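Local coordinates for alpha-catenin-like protein hmp-1 (Caenorhabditis elegans, PDB 5H5M) that links the cadherin-catenin complex of adherens junctions to actin filaments and is required for cell migration and cell-shape change during embryonic body enclosure and elongation, at residues E143-R148 with L199-P204; K150-H155 with N218-K223; C278-I283 with D323-R328; G285-V290 with R315-Q320. All coordinates share one frame; numbering follows the deposited sequence.

Interaction 1 of 4, residues E143-R148 with L199-P204; sequences ENTRYR and LLCHQP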
loop_
_atom_site.group_PDB
_atom_site.type_symbol
_atom_site.label_atom_id
_atom_site.label_comp_id
_atom_site.label_asym_id
_atom_site.label_seq_id
_atom_site.Cartn_x
_atom_site.Cartn_y
_atom_site.Cartn_z
ATOM N N GLU A 143 -30.062 -12.371 1.416
ATOM C CA GLU A 143 -29.552 -11.694 0.231
ATOM C C GLU A 143 -28.296 -10.877 0.529
ATOM O O GLU A 143 -27.354 -10.864 -0.263
ATOM C CB GLU A 143 -30.634 -10.793 -0.369
ATOM C CG GLU A 143 -31.864 -11.542 -0.878
ATOM C CD GLU A 143 -32.838 -11.914 0.230
ATOM O OE1 GLU A 143 -32.523 -11.663 1.413
ATOM O OE2 GLU A 143 -33.919 -12.454 -0.083
ATOM N N ASN A 144 -28.283 -10.199 1.673
ATOM C CA ASN A 144 -27.144 -9.370 2.047
ATOM C C ASN A 144 -25.961 -10.191 2.539
ATOM O O ASN A 144 -24.812 -9.850 2.270
ATOM C CB ASN A 144 -27.543 -8.355 3.120
ATOM C CG ASN A 144 -28.381 -7.225 2.566
ATOM O OD1 ASN A 144 -28.393 -6.980 1.359
ATOM N ND2 ASN A 144 -29.084 -6.521 3.450
ATOM N N THR A 145 -26.244 -11.269 3.265
ATOM C CA THR A 145 -25.185 -12.123 3.783
ATOM C C THR A 145 -24.367 -12.710 2.635
ATOM O O THR A 145 -23.141 -12.683 2.670
ATOM C CB THR A 145 -25.741 -13.264 4.661
ATOM O OG1 THR A 145 -26.422 -12.710 5.793
ATOM C CG2 THR A 145 -24.610 -14.159 5.151
ATOM N N ARG A 146 -25.051 -13.215 1.611
ATOM C CA ARG A 146 -24.372 -13.800 0.460
ATOM C C ARG A 146 -23.582 -12.752 -0.320
ATOM O O ARG A 146 -22.490 -13.034 -0.816
ATOM C CB ARG A 146 -25.375 -14.501 -0.455
ATOM C CG ARG A 146 -26.090 -15.657 0.225
ATOM C CD ARG A 146 -26.553 -16.703 -0.769
ATOM N NE ARG A 146 -27.274 -17.788 -0.107
ATOM C CZ ARG A 146 -26.688 -18.828 0.479
ATOM N NH1 ARG A 146 -25.367 -18.930 0.491
ATOM N NH2 ARG A 146 -27.425 -19.766 1.058
ATOM N N TYR A 147 -24.134 -11.546 -0.424
ATOM C CA TYR A 147 -23.413 -10.443 -1.046
ATOM C C TYR A 147 -22.183 -10.072 -0.219
ATOM O O TYR A 147 -21.072 -9.985 -0.746
ATOM C CB TYR A 147 -24.318 -9.219 -1.221
ATOM C CG TYR A 147 -23.581 -8.012 -1.755
ATOM C CD1 TYR A 147 -23.152 -7.965 -3.076
ATOM C CD2 TYR A 147 -23.298 -6.927 -0.937
ATOM C CE1 TYR A 147 -22.467 -6.869 -3.568
ATOM C CE2 TYR A 147 -22.614 -5.825 -1.421
ATOM C CZ TYR A 147 -22.201 -5.802 -2.737
ATOM O OH TYR A 147 -21.522 -4.709 -3.223
ATOM N N ARG A 148 -22.386 -9.864 1.079
ATOM C CA ARG A 148 -21.291 -9.494 1.971
ATOM C C ARG A 148 -20.291 -10.640 2.123
ATOM O O ARG A 148 -19.107 -10.406 2.356
ATOM C CB ARG A 148 -21.829 -9.074 3.341
ATOM C CG ARG A 148 -22.622 -7.777 3.324
ATOM C CD ARG A 148 -21.807 -6.640 2.734
ATOM N NE ARG A 148 -22.600 -5.423 2.577
ATOM C CZ ARG A 148 -22.138 -4.295 2.048
ATOM N NH1 ARG A 148 -20.884 -4.228 1.625
ATOM N NH2 ARG A 148 -22.927 -3.234 1.941
ATOM N N LEU A 199 -24.243 -19.936 8.038
ATOM C CA LEU A 199 -24.887 -20.791 9.031
ATOM C C LEU A 199 -25.651 -19.960 10.054
ATOM O O LEU A 199 -26.758 -20.320 10.455
ATOM C CB LEU A 199 -23.852 -21.674 9.734
ATOM C CG LEU A 199 -23.159 -22.711 8.845
ATOM C CD1 LEU A 199 -22.020 -23.405 9.586
ATOM C CD2 LEU A 199 -24.169 -23.726 8.322
ATOM N N LEU A 200 -25.055 -18.846 10.473
ATOM C CA LEU A 200 -25.702 -17.954 11.425
ATOM C C LEU A 200 -26.930 -17.299 10.801
ATOM O O LEU A 200 -27.963 -17.153 11.454
ATOM C CB LEU A 200 -24.731 -16.882 11.918
ATOM C CG LEU A 200 -25.363 -15.810 12.812
ATOM C CD1 LEU A 200 -26.013 -16.445 14.038
ATOM C CD2 LEU A 200 -24.338 -14.754 13.220
ATOM N N CYS A 201 -26.809 -16.911 9.536
ATOM C CA CYS A 201 -27.910 -16.288 8.807
ATOM C C CYS A 201 -29.148 -17.182 8.770
ATOM O O CYS A 201 -30.273 -16.707 8.921
ATOM C CB CYS A 201 -27.476 -15.943 7.382
ATOM S SG CYS A 201 -28.792 -15.285 6.340
ATOM N N HIS A 202 -28.932 -18.479 8.577
ATOM C CA HIS A 202 -30.031 -19.427 8.451
ATOM C C HIS A 202 -30.674 -19.774 9.796
ATOM O O HIS A 202 -31.806 -20.252 9.836
ATOM C CB HIS A 202 -29.547 -20.700 7.751
ATOM C CG HIS A 202 -29.235 -20.507 6.298
ATOM N ND1 HIS A 202 -28.480 -21.405 5.573
ATOM C CD2 HIS A 202 -29.578 -19.523 5.438
ATOM C CE1 HIS A 202 -28.371 -20.978 4.327
ATOM N NE2 HIS A 202 -29.029 -19.840 4.216
ATOM N N GLN A 203 -29.954 -19.538 10.891
ATOM C CA GLN A 203 -30.488 -19.785 12.236
ATOM C C GLN A 203 -30.060 -18.699 13.227
ATOM O O GLN A 203 -29.313 -18.977 14.165
ATOM C CB GLN A 203 -30.028 -21.149 12.761
ATOM C CG GLN A 203 -30.349 -22.333 11.865
ATOM C CD GLN A 203 -30.129 -23.659 12.560
ATOM O OE1 GLN A 203 -30.666 -23.900 13.641
ATOM N NE2 GLN A 203 -29.334 -24.526 11.947
ATOM N N PRO A 204 -30.545 -17.462 13.035
ATOM C CA PRO A 204 -30.034 -16.300 13.775
ATOM C C PRO A 204 -30.319 -16.323 15.279
ATOM O O PRO A 204 -29.582 -15.695 16.040
ATOM C CB PRO A 204 -30.761 -15.117 13.115
ATOM C CG PRO A 204 -31.334 -15.655 11.838
ATOM C CD PRO A 204 -31.631 -17.087 12.117
#
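T145 and C201 bring their CA atoms nearest, 7.1 Å apart, where the first turns of helix 142-166 meet the last turn of helix 173-202 in the helical-bundle M domain of this vinculin-family protein. Both T145 and C201 aim their CB at the facing segment. The thiol of C201 stands anti to its own backbone N (chi1 175°), which carries SG across to T145 OG1 at 3.5 Å, while T145 CG2 lies alongside C201 CB at 4.0 Å. T145 OG1 is hydrogen-bonded to H141 O one turn back, and the T145 side chain also rests on L133 and A136 of helix 128-137. On the more exposed flank R146, its chain extended from CG to NE, crosses H202 at about a right angle. E142 forms a salt bridge with R146 NE and a weak hydrogen bond with H202 NE2, holding both near one carboxylate. R146 NH2 arrives at the edge of the imidazole, 3.5 Å from H202 NE2, with guanidinium and ring planes 61° apart.

Interaction 2 of 4, residues K150-H155 with N218-K223; sequences KMFQEH and NAWFDK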
loop_
_atom_site.group_PDB
_atom_site.type_symbol
_atom_site.label_atom_id
_atom_site.label_comp_id
_atom_site.label_asym_id
_atom_site.label_seq_id
_atom_site.Cartn_x
_atom_site.Cartn_y
_atom_site.Cartn_z
ATOM N N LYS A 150 -19.489 -12.687 -0.361
ATOM C CA LYS A 150 -18.700 -12.563 -1.579
ATOM C C LYS A 150 -17.672 -11.441 -1.461
ATOM O O LYS A 150 -16.505 -11.618 -1.809
ATOM C CB LYS A 150 -19.621 -12.318 -2.776
ATOM C CG LYS A 150 -18.902 -12.072 -4.087
ATOM C CD LYS A 150 -19.900 -11.828 -5.211
ATOM C CE LYS A 150 -19.204 -11.485 -6.515
ATOM N NZ LYS A 150 -20.182 -11.240 -7.613
ATOM N N MET A 151 -18.109 -10.290 -0.961
ATOM C CA MET A 151 -17.227 -9.141 -0.798
ATOM C C MET A 151 -16.122 -9.420 0.215
ATOM O O MET A 151 -14.963 -9.074 -0.015
ATOM C CB MET A 151 -18.025 -7.903 -0.376
ATOM C CG MET A 151 -19.075 -7.483 -1.388
ATOM S SD MET A 151 -18.404 -7.353 -3.059
ATOM C CE MET A 151 -17.188 -6.055 -2.837
ATOM N N PHE A 152 -16.486 -10.040 1.334
ATOM C CA PHE A 152 -15.505 -10.401 2.352
ATOM C C PHE A 152 -14.431 -11.335 1.789
ATOM O O PHE A 152 -13.244 -11.166 2.072
ATOM C CB PHE A 152 -16.182 -11.064 3.553
ATOM C CG PHE A 152 -15.222 -11.780 4.461
ATOM C CD1 PHE A 152 -14.455 -11.073 5.374
ATOM C CD2 PHE A 152 -15.078 -13.157 4.395
ATOM C CE1 PHE A 152 -13.564 -11.726 6.211
ATOM C CE2 PHE A 152 -14.186 -13.814 5.224
ATOM C CZ PHE A 152 -13.428 -13.098 6.135
ATOM N N GLN A 153 -14.856 -12.317 0.997
ATOM C CA GLN A 153 -13.930 -13.285 0.420
ATOM C C GLN A 153 -12.968 -12.606 -0.552
ATOM O O GLN A 153 -11.770 -12.891 -0.550
ATOM C CB GLN A 153 -14.690 -14.409 -0.287
ATOM C CG GLN A 153 -13.793 -15.436 -0.962
ATOM C CD GLN A 153 -12.967 -16.241 0.030
ATOM O OE1 GLN A 153 -13.507 -16.866 0.944
ATOM N NE2 GLN A 153 -11.652 -16.225 -0.145
ATOM N N GLU A 154 -13.498 -11.700 -1.370
ATOM C CA GLU A 154 -12.676 -10.939 -2.308
ATOM C C GLU A 154 -11.686 -10.043 -1.568
ATOM O O GLU A 154 -10.540 -9.888 -1.987
ATOM C CB GLU A 154 -13.557 -10.103 -3.242
ATOM C CG GLU A 154 -14.412 -10.941 -4.180
ATOM C CD GLU A 154 -15.288 -10.102 -5.092
ATOM O OE1 GLU A 154 -15.276 -8.859 -4.959
ATOM O OE2 GLU A 154 -15.992 -10.689 -5.941
ATOM N N HIS A 155 -12.144 -9.454 -0.467
ATOM C CA HIS A 155 -11.287 -8.669 0.418
ATOM C C HIS A 155 -10.170 -9.542 0.990
ATOM O O HIS A 155 -9.020 -9.113 1.089
ATOM C CB HIS A 155 -12.129 -8.051 1.540
ATOM C CG HIS A 155 -11.333 -7.566 2.713
ATOM N ND1 HIS A 155 -10.712 -6.337 2.738
ATOM C CD2 HIS A 155 -11.075 -8.144 3.911
ATOM C CE1 HIS A 155 -10.100 -6.179 3.899
ATOM N NE2 HIS A 155 -10.304 -7.262 4.628
ATOM N N ASN A 218 -13.200 -13.404 15.869
ATOM C CA ASN A 218 -12.046 -13.033 16.676
ATOM C C ASN A 218 -10.747 -13.653 16.169
ATOM O O ASN A 218 -9.701 -13.007 16.185
ATOM C CB ASN A 218 -12.285 -13.420 18.137
ATOM C CG ASN A 218 -13.396 -12.606 18.773
ATOM O OD1 ASN A 218 -13.558 -11.421 18.480
ATOM N ND2 ASN A 218 -14.176 -13.242 19.639
ATOM N N ALA A 219 -10.817 -14.902 15.713
ATOM C CA ALA A 219 -9.648 -15.561 15.146
ATOM C C ALA A 219 -9.187 -14.822 13.895
ATOM O O ALA A 219 -7.988 -14.663 13.662
ATOM C CB ALA A 219 -9.950 -17.015 14.828
ATOM N N TRP A 220 -10.148 -14.361 13.102
ATOM C CA TRP A 220 -9.849 -13.630 11.879
ATOM C C TRP A 220 -9.164 -12.299 12.177
ATOM O O TRP A 220 -8.095 -12.007 11.637
ATOM C CB TRP A 220 -11.124 -13.391 11.066
ATOM C CG TRP A 220 -10.882 -12.568 9.842
ATOM C CD1 TRP A 220 -11.062 -11.220 9.709
ATOM C CD2 TRP A 220 -10.393 -13.033 8.581
ATOM N NE1 TRP A 220 -10.725 -10.821 8.440
ATOM C CE2 TRP A 220 -10.311 -11.916 7.725
ATOM C CE3 TRP A 220 -10.022 -14.289 8.088
ATOM C CZ2 TRP A 220 -9.871 -12.014 6.407
ATOM C CZ3 TRP A 220 -9.588 -14.386 6.775
ATOM C CH2 TRP A 220 -9.515 -13.256 5.951
ATOM N N PHE A 221 -9.782 -11.496 13.038
ATOM C CA PHE A 221 -9.242 -10.183 13.380
ATOM C C PHE A 221 -7.887 -10.272 14.084
ATOM O O PHE A 221 -7.069 -9.363 13.967
ATOM C CB PHE A 221 -10.234 -9.405 14.248
ATOM C CG PHE A 221 -11.337 -8.750 13.466
ATOM C CD1 PHE A 221 -11.119 -8.316 12.167
ATOM C CD2 PHE A 221 -12.593 -8.568 14.027
ATOM C CE1 PHE A 221 -12.133 -7.710 11.443
ATOM C CE2 PHE A 221 -13.609 -7.964 13.307
ATOM C CZ PHE A 221 -13.379 -7.534 12.014
ATOM N N ASP A 222 -7.651 -11.361 14.812
ATOM C CA ASP A 222 -6.350 -11.581 15.442
ATOM C C ASP A 222 -5.257 -11.804 14.397
ATOM O O ASP A 222 -4.145 -11.294 14.535
ATOM C CB ASP A 222 -6.397 -12.774 16.400
ATOM C CG ASP A 222 -7.179 -12.480 17.671
ATOM O OD1 ASP A 222 -7.472 -11.296 17.940
ATOM O OD2 ASP A 222 -7.493 -13.441 18.408
ATOM N N LYS A 223 -5.578 -12.569 13.356
ATOM C CA LYS A 223 -4.616 -12.872 12.300
ATOM C C LYS A 223 -4.356 -11.663 11.406
ATOM O O LYS A 223 -3.219 -11.417 11.003
ATOM C CB LYS A 223 -5.097 -14.045 11.443
ATOM C CG LYS A 223 -5.266 -15.357 12.185
ATOM C CD LYS A 223 -3.945 -15.888 12.697
ATOM C CE LYS A 223 -4.131 -17.225 13.396
ATOM N NZ LYS A 223 -2.849 -17.737 13.952
HETATM O O HOH W 1 -10.125 -8.334 7.296
#
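The aromatic part of the contact is an edge-to-face (T-shaped) pair between F152 and W220. The phenyl ring presents its CE1-CZ edge to one face of the indole, with the centroids of the phenyl and the six-membered ring 4.8 Å apart and the planes at 61°. F152 CE1 comes to 3.6 Å from W220 CE2, and F152 CZ stands 3.6 Å above the indole plane, over its centre. Both side chains leave their helices with CG anti to the backbone N (chi1 165° for F152, 176° for W220) and reach from opposite directions between helices whose nearest CA atoms, of F152 and W220, are 11.5 Å apart. The polar part is a water bridge in the planes of both heterocyclic rings: the water accepts from W220 NE1 at 2.8 Å and lies 2.9 Å from H155 NE2, giving the buried indole N-H a partner. Were W220 an alanine, the F152 edge would probably lose its aromatic face and the water its N-H donor. Around this pair the four-helix arrangement closes: F152 touches V193 of helix 173-202 and L133 of helix 128-137, while W220 packs on L186, L130 and, farther along helix 142-166, A156 and I159.

Interaction 3 of 4, residues C278-I283 with D323-R328; sequences CAAGSI and DQFAER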
loop_
_atom_site.group_PDB
_atom_site.type_symbol
_atom_site.label_atom_id
_atom_site.label_comp_id
_atom_site.label_asym_id
_atom_site.label_seq_id
_atom_site.Cartn_x
_atom_site.Cartn_y
_atom_site.Cartn_z
ATOM N N CYS A 278 -17.920 6.470 -1.214
ATOM C CA CYS A 278 -16.758 5.582 -1.218
ATOM C C CYS A 278 -15.431 6.329 -1.161
ATOM O O CYS A 278 -14.490 5.877 -0.506
ATOM C CB CYS A 278 -16.787 4.678 -2.452
ATOM S SG CYS A 278 -18.150 3.496 -2.447
ATOM N N ALA A 279 -15.350 7.460 -1.855
ATOM C CA ALA A 279 -14.145 8.282 -1.813
ATOM C C ALA A 279 -13.878 8.738 -0.385
ATOM O O ALA A 279 -12.749 8.655 0.097
ATOM C CB ALA A 279 -14.269 9.479 -2.742
ATOM N N ALA A 280 -14.924 9.210 0.289
ATOM C CA ALA A 280 -14.819 9.608 1.691
ATOM C C ALA A 280 -14.437 8.412 2.559
ATOM O O ALA A 280 -13.656 8.543 3.502
ATOM C CB ALA A 280 -16.124 10.223 2.175
ATOM N N GLY A 281 -14.985 7.248 2.224
ATOM C CA GLY A 281 -14.658 6.016 2.918
ATOM C C GLY A 281 -13.193 5.632 2.795
ATOM O O GLY A 281 -12.595 5.143 3.754
ATOM N N SER A 282 -12.613 5.852 1.618
ATOM C CA SER A 282 -11.203 5.532 1.389
ATOM C C SER A 282 -10.298 6.519 2.112
ATOM O O SER A 282 -9.326 6.129 2.758
ATOM C CB SER A 282 -10.875 5.526 -0.108
ATOM O OG SER A 282 -11.565 4.491 -0.788
ATOM N N ILE A 283 -10.619 7.802 1.986
ATOM C CA ILE A 283 -9.850 8.857 2.630
ATOM C C ILE A 283 -9.820 8.669 4.145
ATOM O O ILE A 283 -8.766 8.769 4.771
ATOM C CB ILE A 283 -10.420 10.240 2.285
ATOM C CG1 ILE A 283 -10.202 10.528 0.800
ATOM C CG2 ILE A 283 -9.775 11.321 3.139
ATOM C CD1 ILE A 283 -10.698 11.877 0.347
ATOM N N ASP A 323 -13.187 13.481 11.767
ATOM C CA ASP A 323 -14.599 13.663 12.092
ATOM C C ASP A 323 -15.222 14.822 11.319
ATOM O O ASP A 323 -16.316 14.693 10.768
ATOM C CB ASP A 323 -14.779 13.887 13.595
ATOM C CG ASP A 323 -14.548 12.627 14.403
ATOM O OD1 ASP A 323 -14.753 11.524 13.850
ATOM O OD2 ASP A 323 -14.171 12.738 15.588
ATOM N N GLN A 324 -14.525 15.953 11.287
ATOM C CA GLN A 324 -14.999 17.129 10.562
ATOM C C GLN A 324 -15.156 16.835 9.072
ATOM O O GLN A 324 -16.089 17.316 8.432
ATOM C CB GLN A 324 -14.043 18.309 10.763
ATOM C CG GLN A 324 -13.948 18.802 12.196
ATOM C CD GLN A 324 -12.824 19.804 12.396
ATOM O OE1 GLN A 324 -12.139 20.185 11.445
ATOM N NE2 GLN A 324 -12.632 20.236 13.637
ATOM N N PHE A 325 -14.235 16.046 8.527
ATOM C CA PHE A 325 -14.300 15.649 7.127
ATOM C C PHE A 325 -15.486 14.725 6.863
ATOM O O PHE A 325 -16.253 14.939 5.925
ATOM C CB PHE A 325 -13.003 14.961 6.701
ATOM C CG PHE A 325 -13.117 14.207 5.408
ATOM C CD1 PHE A 325 -13.188 14.884 4.199
ATOM C CD2 PHE A 325 -13.163 12.822 5.399
ATOM C CE1 PHE A 325 -13.300 14.192 3.004
ATOM C CE2 PHE A 325 -13.276 12.124 4.205
ATOM C CZ PHE A 325 -13.342 12.808 3.009
ATOM N N ALA A 326 -15.627 13.699 7.699
ATOM C CA ALA A 326 -16.694 12.717 7.550
ATOM C C ALA A 326 -18.065 13.373 7.643
ATOM O O ALA A 326 -19.001 12.980 6.951
ATOM C CB ALA A 326 -16.560 11.624 8.598
ATOM N N GLU A 327 -18.174 14.379 8.502
ATOM C CA GLU A 327 -19.434 15.076 8.711
ATOM C C GLU A 327 -19.848 15.855 7.466
ATOM O O GLU A 327 -20.986 15.749 7.005
ATOM C CB GLU A 327 -19.323 16.012 9.916
ATOM C CG GLU A 327 -20.619 16.710 10.283
ATOM C CD GLU A 327 -20.484 17.578 11.525
ATOM O OE1 GLU A 327 -20.565 18.819 11.399
ATOM O OE2 GLU A 327 -20.298 17.014 12.626
ATOM N N ARG A 328 -18.914 16.624 6.915
ATOM C CA ARG A 328 -19.184 17.435 5.733
ATOM C C ARG A 328 -19.378 16.579 4.485
ATOM O O ARG A 328 -20.235 16.873 3.650
ATOM C CB ARG A 328 -18.054 18.438 5.510
ATOM C CG ARG A 328 -17.914 19.463 6.623
ATOM C CD ARG A 328 -16.635 20.268 6.479
ATOM N NE ARG A 328 -16.658 21.150 5.316
ATOM C CZ ARG A 328 -15.663 21.966 4.983
ATOM N NH1 ARG A 328 -14.562 22.009 5.723
ATOM N NH2 ARG A 328 -15.767 22.740 3.910
#
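F325 of helix 305-339 reaches across to A280 and I283 of helix 276-300, two helices of a bundle in the M domain, where the CA atoms of A280 and A326 come within 6.9 Å. From CB, which points toward the opposing helix, the chain runs to CG anti to the backbone N (chi1 165°), and this sends the ring into the interface. Its far edge does the touching. CE2 meets I283 CG2 at 3.7 Å and stands equally near A280 O, which lies at the ring edge in its plane. CZ, the tip, is 3.8 Å from A280 CA, 3.9 Å from A280 CB and 3.9 Å from I283 CD1. I283 crosses the phenyl at about a right angle, with its CG2 and CD1 branches both against the ring's end. V362 of helix 345-374 touches both F325 and I283. With only an alanine methyl where F325 stands, a gap would probably open beside A280, leaving the I283 branches without the ring. With no hydrogen bond between the segments, the contact is mainly apolar, the A280 carbonyl oxygen facing the ring's C-H edge; the small A280 side chain probably lets the ring tip approach its helix backbone.

Interaction 4 of 4, residues G285-V290 with R315-Q320; sequences GRALRV and RILKTQ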
loop_
_atom_site.group_PDB
_atom_site.type_symbol
_atom_site.label_atom_id
_atom_site.label_comp_id
_atom_site.label_asym_id
_atom_site.label_seq_id
_atom_site.Cartn_x
_atom_site.Cartn_y
_atom_site.Cartn_z
ATOM N N GLY A 285 -10.309 5.856 5.870
ATOM C CA GLY A 285 -9.545 4.660 6.163
ATOM C C GLY A 285 -8.045 4.873 6.075
ATOM O O GLY A 285 -7.302 4.463 6.966
ATOM N N ARG A 286 -7.603 5.517 5.000
ATOM C CA ARG A 286 -6.185 5.793 4.798
ATOM C C ARG A 286 -5.644 6.739 5.867
ATOM O O ARG A 286 -4.540 6.546 6.381
ATOM C CB ARG A 286 -5.943 6.392 3.411
ATOM C CG ARG A 286 -6.285 5.477 2.242
ATOM C CD ARG A 286 -5.748 6.062 0.941
ATOM N NE ARG A 286 -6.597 5.762 -0.208
ATOM C CZ ARG A 286 -6.491 4.667 -0.957
ATOM N NH1 ARG A 286 -5.577 3.748 -0.675
ATOM N NH2 ARG A 286 -7.309 4.490 -1.985
ATOM N N ALA A 287 -6.427 7.763 6.192
ATOM C CA ALA A 287 -6.040 8.744 7.196
ATOM C C ALA A 287 -5.850 8.089 8.557
ATOM O O ALA A 287 -4.913 8.413 9.287
ATOM C CB ALA A 287 -7.081 9.860 7.284
ATOM N N LEU A 288 -6.740 7.162 8.895
ATOM C CA LEU A 288 -6.655 6.471 10.174
ATOM C C LEU A 288 -5.472 5.502 10.197
ATOM O O LEU A 288 -4.850 5.292 11.242
ATOM C CB LEU A 288 -7.964 5.739 10.477
ATOM C CG LEU A 288 -9.119 6.656 10.896
ATOM C CD1 LEU A 288 -10.402 5.870 11.153
ATOM C CD2 LEU A 288 -8.731 7.472 12.122
ATOM N N ARG A 289 -5.161 4.916 9.044
ATOM C CA ARG A 289 -3.980 4.066 8.921
ATOM C C ARG A 289 -2.707 4.883 9.148
ATOM O O ARG A 289 -1.777 4.424 9.812
ATOM C CB ARG A 289 -3.945 3.386 7.551
ATOM C CG ARG A 289 -4.818 2.147 7.461
ATOM C CD ARG A 289 -4.150 0.962 8.158
ATOM N NE ARG A 289 -3.036 0.441 7.367
ATOM C CZ ARG A 289 -1.921 -0.071 7.881
ATOM N NH1 ARG A 289 -1.750 -0.133 9.196
ATOM N NH2 ARG A 289 -0.969 -0.513 7.073
ATOM N N VAL A 290 -2.681 6.094 8.601
ATOM C CA VAL A 290 -1.573 7.021 8.814
ATOM C C VAL A 290 -1.395 7.312 10.306
ATOM O O VAL A 290 -0.275 7.327 10.816
ATOM C CB VAL A 290 -1.790 8.346 8.045
ATOM C CG1 VAL A 290 -0.871 9.449 8.573
ATOM C CG2 VAL A 290 -1.581 8.135 6.559
ATOM N N ARG A 315 -2.792 13.462 16.535
ATOM C CA ARG A 315 -4.016 13.599 17.315
ATOM C C ARG A 315 -5.002 14.569 16.661
ATOM O O ARG A 315 -6.217 14.406 16.780
ATOM C CB ARG A 315 -3.686 14.059 18.738
ATOM C CG ARG A 315 -4.897 14.174 19.645
ATOM C CD ARG A 315 -4.503 14.499 21.076
ATOM N NE ARG A 315 -5.675 14.625 21.935
ATOM C CZ ARG A 315 -6.281 13.602 22.528
ATOM N NH1 ARG A 315 -5.824 12.367 22.356
ATOM N NH2 ARG A 315 -7.344 13.811 23.292
ATOM N N ILE A 316 -4.473 15.573 15.971
ATOM C CA ILE A 316 -5.301 16.546 15.269
ATOM C C ILE A 316 -6.048 15.891 14.109
ATOM O O ILE A 316 -7.251 16.093 13.935
ATOM C CB ILE A 316 -4.455 17.721 14.742
ATOM C CG1 ILE A 316 -3.897 18.533 15.913
ATOM C CG2 ILE A 316 -5.280 18.612 13.819
ATOM C CD1 ILE A 316 -3.101 19.747 15.490
ATOM N N LEU A 317 -5.326 15.104 13.318
ATOM C CA LEU A 317 -5.933 14.350 12.230
ATOM C C LEU A 317 -6.992 13.390 12.760
ATOM O O LEU A 317 -8.134 13.400 12.304
ATOM C CB LEU A 317 -4.868 13.575 11.453
ATOM C CG LEU A 317 -5.383 12.716 10.295
ATOM C CD1 LEU A 317 -6.077 13.582 9.253
ATOM C CD2 LEU A 317 -4.249 11.907 9.665
ATOM N N LYS A 318 -6.607 12.577 13.738
ATOM C CA LYS A 318 -7.465 11.510 14.239
ATOM C C LYS A 318 -8.701 11.994 14.997
ATOM O O LYS A 318 -9.801 11.500 14.761
ATOM C CB LYS A 318 -6.662 10.569 15.141
ATOM C CG LYS A 318 -7.488 9.426 15.710
ATOM C CD LYS A 318 -6.620 8.243 16.092
ATOM C CE LYS A 318 -7.470 7.047 16.495
ATOM N NZ LYS A 318 -6.629 5.865 16.835
ATOM N N THR A 319 -8.527 12.950 15.906
ATOM C CA THR A 319 -9.619 13.346 16.793
ATOM C C THR A 319 -10.385 14.584 16.322
ATOM O O THR A 319 -11.423 14.922 16.893
ATOM C CB THR A 319 -9.110 13.614 18.230
ATOM O OG1 THR A 319 -8.364 14.838 18.262
ATOM C CG2 THR A 319 -8.229 12.470 18.708
ATOM N N GLN A 320 -9.882 15.261 15.292
ATOM C CA GLN A 320 -10.560 16.453 14.779
ATOM C C GLN A 320 -10.847 16.388 13.279
ATOM O O GLN A 320 -12.007 16.395 12.865
ATOM C CB GLN A 320 -9.743 17.715 15.076
ATOM C CG GLN A 320 -9.633 18.074 16.549
ATOM C CD GLN A 320 -8.825 19.337 16.775
ATOM O OE1 GLN A 320 -8.329 19.945 15.829
ATOM N NE2 GLN A 320 -8.685 19.734 18.033
#
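L317 fills the tight part of this contact, pressing its CD2 methyl against A287 and V290 where helix 276-300 and helix 305-339 pass in the bundle. The short segment axes approach to 9.5 Å, with their N-to-C directions 136° apart. CG of L317 stands anti to the backbone N (chi1 179°), carrying the isobutyl group toward the other helix until CD2 lies 3.6 Å from A287 O. The same methyl is 4.2 Å from A287 CB and 4.3 Å from V290 CG1, making it the common meeting point of the buried side. The other flank is looser. Although the CA atoms of L288 and K318 are only 6.5 Å apart, their side chains meet less closely: K318, an exposed residue, meets L288 through CG, which lies 4.3 Å from L288 CD2. The helix has a wider pi-type turn at 317-320. T319 OG1 also hydrogen-bonds R315 O at 2.6 Å, from the face of the carbonyl opposite T319 N. The buried side continues into helix 345-374, where V362 meets A287, A365 meets L317, and I369 meets both V290 and L317. V290 also touches L241 and S244 of helix 237-260, and R286 forms salt bridges with D251 of that helix and with D121.

The four contacts fall into two pairs. Interactions 1 and 2 share helix 142-166, which meets helix 173-202 in the first and helix 207-233 in the second; their centres are 15 Å apart, and their segments alternate along the chain. Interactions 3 and 4 join the same two helices, 276-300 and 305-339, at centres 11 Å apart, with interaction 4 nearer the turn between them. The pairs follow in series: interaction 2 lies about 23 Å centre to centre from both 3 and 4, with nearest atoms about 10 Å apart and no touch. None involves a ligand; interactions 1, 3 and 4 join helices that follow each other in the chain, whereas interaction 2 skips over helix 173-202.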